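Side-chain contacts in protein of unknown function VPA0982 (Vibrio parahaemolyticus, PDB 2QIP), which is of unknown function but carries an NYN domain of the PIN clan and may act as an RNA nuclease: residues D17-N20 against V21-C25; Y35-F38 against W39-A42; P61-R64 against Q65-I69. All coordinates share one frame; numbering follows the deposited sequence.

All three contacts are local pairings three or four residues apart along a helix, and they differ in how deeply each helix is set. Contacts 1 and 2, on the consecutive helices 18-29 and 35-42, are partly buried; contact 3, on helix 61-73, is a surface contact. Chemistry follows place: contact 1 is mostly polar, a threonine hydroxyl and a water beside the end of strand 10-17; contact 2 is mainly apolar, with a methyl over a phenylalanine ring and an amide at a tyrosine edge; contact 3 turns to water again, through a histidine. The three helices also meet one another, with Val-18 of contact 1 touching both Tyr-35 of contact 2 and Phe-66 of contact 3.

Contact 1: residues D17-N20 against V21-C25; sequences DVQN and VYYTC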
loop_
_atom_site.group_PDB
_atom_site.type_symbol
_atom_site.label_atom_id
_atom_site.label_comp_id
_atom_site.label_asym_id
_atom_site.label_seq_id
_atom_site.Cartn_x
_atom_site.Cartn_y
_atom_site.Cartn_z
ATOM N N ASP A 17 8.874 7.822 5.080
ATOM C CA ASP A 17 8.436 8.037 3.705
ATOM C C ASP A 17 9.240 9.270 3.240
ATOM O O ASP A 17 8.775 10.419 3.383
ATOM C CB ASP A 17 6.929 8.303 3.776
ATOM C CG ASP A 17 6.248 8.452 2.432
ATOM O OD1 ASP A 17 6.886 8.443 1.365
ATOM O OD2 ASP A 17 5.001 8.592 2.476
ATOM N N VAL A 18 10.462 9.040 2.732
ATOM C CA VAL A 18 11.390 10.139 2.444
ATOM C C VAL A 18 10.797 11.130 1.448
ATOM O O VAL A 18 10.954 12.332 1.630
ATOM C CB VAL A 18 12.759 9.587 1.937
ATOM C CG1 VAL A 18 13.657 10.700 1.386
ATOM C CG2 VAL A 18 13.474 8.804 3.057
ATOM N N GLN A 19 10.088 10.636 0.436
ATOM C CA GLN A 19 9.497 11.555 -0.563
ATOM C C GLN A 19 8.436 12.466 0.078
ATOM O O GLN A 19 8.391 13.670 -0.195
ATOM C CB GLN A 19 8.881 10.776 -1.733
ATOM C CG GLN A 19 9.905 10.092 -2.635
ATOM C CD GLN A 19 10.763 11.082 -3.434
ATOM O OE1 GLN A 19 11.872 11.433 -3.022
ATOM N NE2 GLN A 19 10.245 11.534 -4.584
ATOM N N ASN A 20 7.586 11.895 0.927
ATOM C CA ASN A 20 6.563 12.698 1.601
ATOM C C ASN A 20 7.180 13.768 2.510
ATOM O O ASN A 20 6.773 14.939 2.470
ATOM C CB ASN A 20 5.578 11.821 2.372
ATOM C CG ASN A 20 4.545 12.633 3.129
ATOM O OD1 ASN A 20 4.774 13.043 4.266
ATOM N ND2 ASN A 20 3.389 12.850 2.513
ATOM N N VAL A 21 8.190 13.375 3.289
ATOM C CA VAL A 21 8.903 14.313 4.148
ATOM C C VAL A 21 9.520 15.434 3.318
ATOM O O VAL A 21 9.379 16.599 3.663
ATOM C CB VAL A 21 9.972 13.576 4.975
ATOM C CG1 VAL A 21 10.845 14.557 5.729
ATOM C CG2 VAL A 21 9.285 12.632 5.951
ATOM N N TYR A 22 10.156 15.065 2.211
ATOM C CA TYR A 22 10.832 16.049 1.383
ATOM C C TYR A 22 9.831 17.070 0.853
ATOM O O TYR A 22 9.997 18.274 1.049
ATOM C CB TYR A 22 11.591 15.382 0.221
ATOM C CG TYR A 22 12.190 16.428 -0.694
ATOM C CD1 TYR A 22 13.348 17.122 -0.327
ATOM C CD2 TYR A 22 11.565 16.755 -1.897
ATOM C CE1 TYR A 22 13.888 18.122 -1.169
ATOM C CE2 TYR A 22 12.088 17.752 -2.738
ATOM C CZ TYR A 22 13.243 18.418 -2.359
ATOM O OH TYR A 22 13.787 19.401 -3.176
ATOM N N TYR A 23 8.796 16.584 0.184
ATOM C CA TYR A 23 7.858 17.495 -0.468
ATOM C C TYR A 23 7.041 18.311 0.518
ATOM O O TYR A 23 6.800 19.504 0.291
ATOM C CB TYR A 23 6.979 16.749 -1.472
ATOM C CG TYR A 23 7.776 16.295 -2.677
ATOM C CD1 TYR A 23 8.369 17.229 -3.539
ATOM C CD2 TYR A 23 7.970 14.942 -2.934
ATOM C CE1 TYR A 23 9.126 16.817 -4.642
ATOM C CE2 TYR A 23 8.721 14.515 -4.034
ATOM C CZ TYR A 23 9.295 15.463 -4.881
ATOM O OH TYR A 23 10.031 15.043 -5.965
ATOM N N THR A 24 6.616 17.697 1.622
ATOM C CA THR A 24 5.844 18.459 2.600
ATOM C C THR A 24 6.697 19.498 3.316
ATOM O O THR A 24 6.211 20.598 3.587
ATOM C CB THR A 24 5.102 17.550 3.637
ATOM O OG1 THR A 24 6.064 16.726 4.323
ATOM C CG2 THR A 24 4.065 16.692 2.938
ATOM N N CYS A 25 7.957 19.177 3.620
ATOM C CA CYS A 25 8.829 20.180 4.232
ATOM C C CYS A 25 9.153 21.311 3.252
ATOM O O CYS A 25 9.208 22.467 3.657
ATOM C CB CYS A 25 10.112 19.558 4.783
ATOM S SG CYS A 25 9.866 18.648 6.331
HETATM O O HOH W 1 4.773 15.307 6.404
#
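Asn-20 and Thr-24 form an i to i+4 pair in the first turns of helix 18-29, directly after strand 10-17, whose last residue, Asp-17, is the N-cap. The carbonyl oxygen of Asn-20 is gripped twice. Thr-24 N reaches Asn-20 O at 2.9 Å as the ordinary helix bond, and Thr-24 OG1 donates to Asn-20 O at 2.7 Å from the opposite face of the carbonyl plane. With chi1 at 58°, OG1 sits between the backbone N and C of Thr-24 and is turned back along the helix onto that oxygen. A water then donates to Thr-24 OG1 at 2.8 Å and to Asn-20 OD1 at 3.1 Å, bridging two side chains whose own oxygens stay 3.9 Å apart, OD1 to OG1. Asn-20 OD1 also accepts from the backbone N of Gly-117, which ties this turn to the segment after strand 111-115.

On another side of the helix Gln-19 and Tyr-23 run alongside each other. Gln-19 NE2 comes within 3.4 Å of Tyr-23 CE2, the amide standing almost perpendicular to the ring, 86° between planes. Tyr-22 CD2 lies over the centre of the Tyr-23 ring, on one face.

Asp-17 OD2 is hydrogen-bonded to Ser-116 OG, so the N-cap and Asn-20 both join helix 18-29 to the residues that follow the neighbouring strand 111-115. Such a meeting of loops and helix starts at the carboxyl ends of central parallel strands is where PIN-like nucleases typically carry their acidic active site.

Contact 2: residues Y35-F38 against W39-A42; sequences YNQF and WYVA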
loop_
_atom_site.group_PDB
_atom_site.type_symbol
_atom_site.label_atom_id
_atom_site.label_comp_id
_atom_site.label_asym_id
_atom_site.label_seq_id
_atom_site.Cartn_x
_atom_site.Cartn_y
_atom_site.Cartn_z
ATOM N N TYR A 35 17.382 14.896 9.773
ATOM C CA TYR A 35 17.311 13.487 10.122
ATOM C C TYR A 35 18.126 13.143 11.366
ATOM O O TYR A 35 17.786 12.193 12.085
ATOM C CB TYR A 35 17.759 12.625 8.947
ATOM C CG TYR A 35 16.707 12.488 7.884
ATOM C CD1 TYR A 35 15.791 11.440 7.934
ATOM C CD2 TYR A 35 16.629 13.390 6.823
ATOM C CE1 TYR A 35 14.807 11.296 6.942
ATOM C CE2 TYR A 35 15.650 13.262 5.838
ATOM C CZ TYR A 35 14.749 12.207 5.911
ATOM O OH TYR A 35 13.785 12.059 4.948
ATOM N N ASN A 36 19.199 13.892 11.632
ATOM C CA ASN A 36 19.946 13.654 12.866
ATOM C C ASN A 36 19.136 14.028 14.112
ATOM O O ASN A 36 19.141 13.297 15.097
ATOM C CB ASN A 36 21.253 14.433 12.870
ATOM C CG ASN A 36 22.348 13.738 12.107
ATOM O OD1 ASN A 36 22.787 12.655 12.477
ATOM N ND2 ASN A 36 22.820 14.385 11.047
ATOM N N GLN A 37 18.434 15.153 14.057
ATOM C CA GLN A 37 17.591 15.567 15.184
ATOM C C GLN A 37 16.458 14.566 15.376
ATOM O O GLN A 37 16.146 14.191 16.503
ATOM C CB GLN A 37 17.011 16.977 14.948
ATOM C CG GLN A 37 16.397 17.623 16.202
ATOM C CD GLN A 37 17.457 17.934 17.253
ATOM O OE1 GLN A 37 18.666 17.906 16.967
ATOM N NE2 GLN A 37 17.018 18.257 18.464
ATOM N N PHE A 38 15.824 14.177 14.270
ATOM C CA PHE A 38 14.765 13.185 14.364
ATOM C C PHE A 38 15.279 11.888 15.008
ATOM O O PHE A 38 14.645 11.359 15.917
ATOM C CB PHE A 38 14.133 12.892 12.994
ATOM C CG PHE A 38 13.264 11.665 13.014
ATOM C CD1 PHE A 38 11.986 11.723 13.562
ATOM C CD2 PHE A 38 13.741 10.462 12.524
ATOM C CE1 PHE A 38 11.189 10.593 13.628
ATOM C CE2 PHE A 38 12.954 9.308 12.602
ATOM C CZ PHE A 38 11.679 9.381 13.158
ATOM N N TRP A 39 16.400 11.343 14.516
ATOM C CA TRP A 39 16.921 10.087 15.100
ATOM C C TRP A 39 17.191 10.265 16.583
ATOM O O TRP A 39 16.813 9.424 17.424
ATOM C CB TRP A 39 18.208 9.657 14.386
ATOM C CG TRP A 39 18.720 8.352 14.862
ATOM C CD1 TRP A 39 19.490 8.123 15.973
ATOM C CD2 TRP A 39 18.493 7.072 14.262
ATOM N NE1 TRP A 39 19.744 6.780 16.104
ATOM C CE2 TRP A 39 19.149 6.113 15.063
ATOM C CE3 TRP A 39 17.801 6.643 13.120
ATOM C CZ2 TRP A 39 19.129 4.750 14.757
ATOM C CZ3 TRP A 39 17.786 5.289 12.821
ATOM C CH2 TRP A 39 18.446 4.361 13.637
ATOM N N TYR A 40 17.869 11.365 16.906
ATOM C CA TYR A 40 18.204 11.656 18.288
ATOM C C TYR A 40 16.972 11.620 19.204
ATOM O O TYR A 40 16.983 10.960 20.238
ATOM C CB TYR A 40 18.901 13.027 18.341
ATOM C CG TYR A 40 18.892 13.747 19.680
ATOM C CD1 TYR A 40 19.352 13.139 20.851
ATOM C CD2 TYR A 40 18.447 15.068 19.749
ATOM C CE1 TYR A 40 19.338 13.823 22.070
ATOM C CE2 TYR A 40 18.451 15.761 20.947
ATOM C CZ TYR A 40 18.874 15.127 22.100
ATOM O OH TYR A 40 18.873 15.825 23.285
ATOM N N VAL A 41 15.923 12.340 18.829
ATOM C CA VAL A 41 14.747 12.435 19.667
ATOM C C VAL A 41 13.950 11.129 19.677
ATOM O O VAL A 41 13.588 10.618 20.761
ATOM C CB VAL A 41 13.868 13.617 19.241
ATOM C CG1 VAL A 41 12.604 13.640 20.061
ATOM C CG2 VAL A 41 14.639 14.907 19.431
ATOM N N ALA A 42 13.682 10.574 18.492
ATOM C CA ALA A 42 12.776 9.435 18.399
ATOM C C ALA A 42 13.324 8.191 19.083
ATOM O O ALA A 42 12.560 7.349 19.559
ATOM C CB ALA A 42 12.444 9.138 16.970
#
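Phe-38 and Ala-42 meet face to methyl on helix 35-42, a short helix of the parallel alpha/beta NYN domain that packs on strand 10-17 and helix 61-73. The Ala-42 CB lies over one face of the Phe-38 ring, 4.1 Å from its centroid and 24° off the ring normal, a CH-pi contact. It is offset toward the rim, with CE1 and CZ as the nearest ring atoms. The ring is brought there by Phe-38 chi1 of 167°, which sets CG opposite the backbone N and beside the carbonyl carbon, on the side facing the next turn. Beyond the helix, the same ring meets Tyr-139 edge-to-face and touches Ile-14 of strand 10-17, so this side of the helix is turned into the core.

Gln-37 and Tyr-40 lie on a more open side, running next to each other in the same direction. The amide of Gln-37, folded back by a bend at chi2, comes to the edge of the Tyr-40 ring rather than over it. Gln-37 CD lies in the plane of the ring, and the amide is turned 71° from it. The approach is loose, Gln-37 NE2 standing 3.7 Å from Tyr-40 CD2.

The indole of Trp-39 meets Phe-75 edge-to-face and touches Val-73 of helix 61-73. Its backbone N bonds to Tyr-35 O at 2.9 Å, the first in an unbroken run of four i to i+4 bonds. In the last of these, Ala-42 N comes to Phe-38 O at 2.9 Å, and Ala-42 CB rests 3.3 Å from that same oxygen.

Contact 3: residues P61-R64 against Q65-I69; sequences PKQR and QFHHI
The imidazole of His-67 has the carbonyl oxygen of Gln-63 on one face and a water at its edge. Gln-63 O stands 3.4 Å above the ring plane, over its centre, with His-67 CG the nearest ring atom. At the edge, the water lies in the ring plane, 2.8 Å from His-67 NE2, and hydrogen-bonds to it. The same water donates to Gln-63 OE1 at 2.7 Å and so links the two side chains one helical turn apart; OE1 and NE2 themselves are 4.2 Å from each other. It also lies in the plane of the Phe-66 ring, at the edge, so one water sits beside both aromatic groups.

Gln-63 is folded to reach it: chi1 of -75° and chi2 of -61° curl the chain round, bringing OE1 to the water. His-67, with chi1 at -59°, has CG beside its backbone N, which swings the ring back over the preceding turn and onto the Gln-63 carbonyl. That carbonyl thus serves two groups of one residue: it accepts His-67 N at 2.9 Å and faces the imidazole.

Helix 61-73 is the crossover helix of a beta-alpha-beta unit between the parallel strands 46-55 and 76-79, and residues 61-69 are its opening turns. At its start Asp-60 OD2 accepts a hydrogen bond from Gln-63 N.

The Phe-66 ring packs between neighbouring helices, against Val-18 of helix 18-29 and Tyr-35 of helix 35-42. On its own helix, Phe-66 CB rests 3.4 Å from Gln-63 O, while Phe-66 N bonds to Lys-62 O at 3.1 Å.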
loop_
_atom_site.group_PDB
_atom_site.type_symbol
_atom_site.label_atom_id
_atom_site.label_comp_id
_atom_site.label_asym_id
_atom_site.label_seq_id
_atom_site.Cartn_x
_atom_site.Cartn_y
_atom_site.Cartn_z
ATOM N N PRO A 61 25.045 12.643 -7.836
ATOM C CA PRO A 61 25.956 12.538 -6.688
ATOM C C PRO A 61 25.418 13.162 -5.382
ATOM O O PRO A 61 25.695 12.629 -4.301
ATOM C CB PRO A 61 27.218 13.277 -7.165
ATOM C CG PRO A 61 26.756 14.132 -8.300
ATOM C CD PRO A 61 25.670 13.362 -8.968
ATOM N N LYS A 62 24.632 14.234 -5.489
ATOM C CA LYS A 62 24.079 14.906 -4.299
ATOM C C LYS A 62 23.035 14.033 -3.621
ATOM O O LYS A 62 22.954 13.985 -2.401
ATOM C CB LYS A 62 23.462 16.268 -4.628
ATOM C CG LYS A 62 24.428 17.284 -5.228
ATOM C CD LYS A 62 23.949 18.704 -4.952
ATOM C CE LYS A 62 24.064 19.588 -6.191
ATOM N NZ LYS A 62 22.872 19.431 -7.093
ATOM N N GLN A 63 22.222 13.350 -4.421
ATOM C CA GLN A 63 21.242 12.398 -3.881
ATOM C C GLN A 63 21.935 11.184 -3.266
ATOM O O GLN A 63 21.560 10.718 -2.196
ATOM C CB GLN A 63 20.272 11.941 -4.973
ATOM C CG GLN A 63 19.250 12.980 -5.331
ATOM C CD GLN A 63 18.385 13.328 -4.142
ATOM O OE1 GLN A 63 17.639 12.485 -3.637
ATOM N NE2 GLN A 63 18.499 14.558 -3.672
ATOM N N ARG A 64 22.941 10.646 -3.946
ATOM C CA ARG A 64 23.695 9.541 -3.389
ATOM C C ARG A 64 24.355 9.921 -2.060
ATOM O O ARG A 64 24.397 9.111 -1.142
ATOM C CB ARG A 64 24.731 9.036 -4.397
ATOM C CG ARG A 64 24.069 8.524 -5.660
ATOM C CD ARG A 64 25.053 7.803 -6.570
ATOM N NE ARG A 64 24.896 6.391 -6.246
ATOM C CZ ARG A 64 25.744 5.660 -5.535
ATOM N NH1 ARG A 64 25.437 4.396 -5.287
ATOM N NH2 ARG A 64 26.896 6.165 -5.105
ATOM N N GLN A 65 24.877 11.143 -1.969
ATOM C CA GLN A 65 25.454 11.622 -0.711
ATOM C C GLN A 65 24.409 11.716 0.416
ATOM O O GLN A 65 24.683 11.322 1.556
ATOM C CB GLN A 65 26.183 12.958 -0.913
ATOM C CG GLN A 65 26.749 13.583 0.376
ATOM C CD GLN A 65 27.787 12.711 1.083
ATOM O OE1 GLN A 65 28.260 11.703 0.546
ATOM N NE2 GLN A 65 28.155 13.110 2.299
ATOM N N PHE A 66 23.227 12.227 0.082
ATOM C CA PHE A 66 22.096 12.254 1.022
ATOM C C PHE A 66 21.787 10.831 1.518
ATOM O O PHE A 66 21.660 10.598 2.721
ATOM C CB PHE A 66 20.883 12.907 0.358
ATOM C CG PHE A 66 19.603 12.764 1.140
ATOM C CD1 PHE A 66 19.467 13.287 2.430
ATOM C CD2 PHE A 66 18.520 12.128 0.562
ATOM C CE1 PHE A 66 18.266 13.153 3.118
ATOM C CE2 PHE A 66 17.326 11.996 1.248
ATOM C CZ PHE A 66 17.205 12.516 2.521
ATOM N N HIS A 67 21.727 9.859 0.613
ATOM C CA HIS A 67 21.494 8.494 1.079
ATOM C C HIS A 67 22.605 7.996 1.982
ATOM O O HIS A 67 22.359 7.313 2.971
ATOM C CB HIS A 67 21.290 7.528 -0.085
ATOM C CG HIS A 67 20.143 7.901 -0.968
ATOM N ND1 HIS A 67 20.053 7.499 -2.283
ATOM C CD2 HIS A 67 19.055 8.673 -0.735
ATOM C CE1 HIS A 67 18.953 7.996 -2.820
ATOM N NE2 HIS A 67 18.324 8.703 -1.900
ATOM N N HIS A 68 23.840 8.352 1.649
ATOM C CA HIS A 68 24.962 7.976 2.480
ATOM C C HIS A 68 24.817 8.582 3.882
ATOM O O HIS A 68 25.072 7.903 4.878
ATOM C CB HIS A 68 26.253 8.461 1.810
ATOM C CG HIS A 68 27.498 8.152 2.580
ATOM N ND1 HIS A 68 27.967 6.869 2.759
ATOM C CD2 HIS A 68 28.369 8.964 3.223
ATOM C CE1 HIS A 68 29.082 6.904 3.471
ATOM N NE2 HIS A 68 29.344 8.163 3.771
ATOM N N ILE A 69 24.395 9.842 3.954
ATOM C CA ILE A 69 24.145 10.485 5.256
ATOM C C ILE A 69 23.086 9.699 6.039
ATOM O O ILE A 69 23.279 9.393 7.227
ATOM C CB ILE A 69 23.745 11.951 5.078
ATOM C CG1 ILE A 69 24.967 12.767 4.619
ATOM C CG2 ILE A 69 23.123 12.512 6.378
ATOM C CD1 ILE A 69 24.632 14.159 4.142
HETATM O O HOH W 2 16.292 10.606 -2.243
#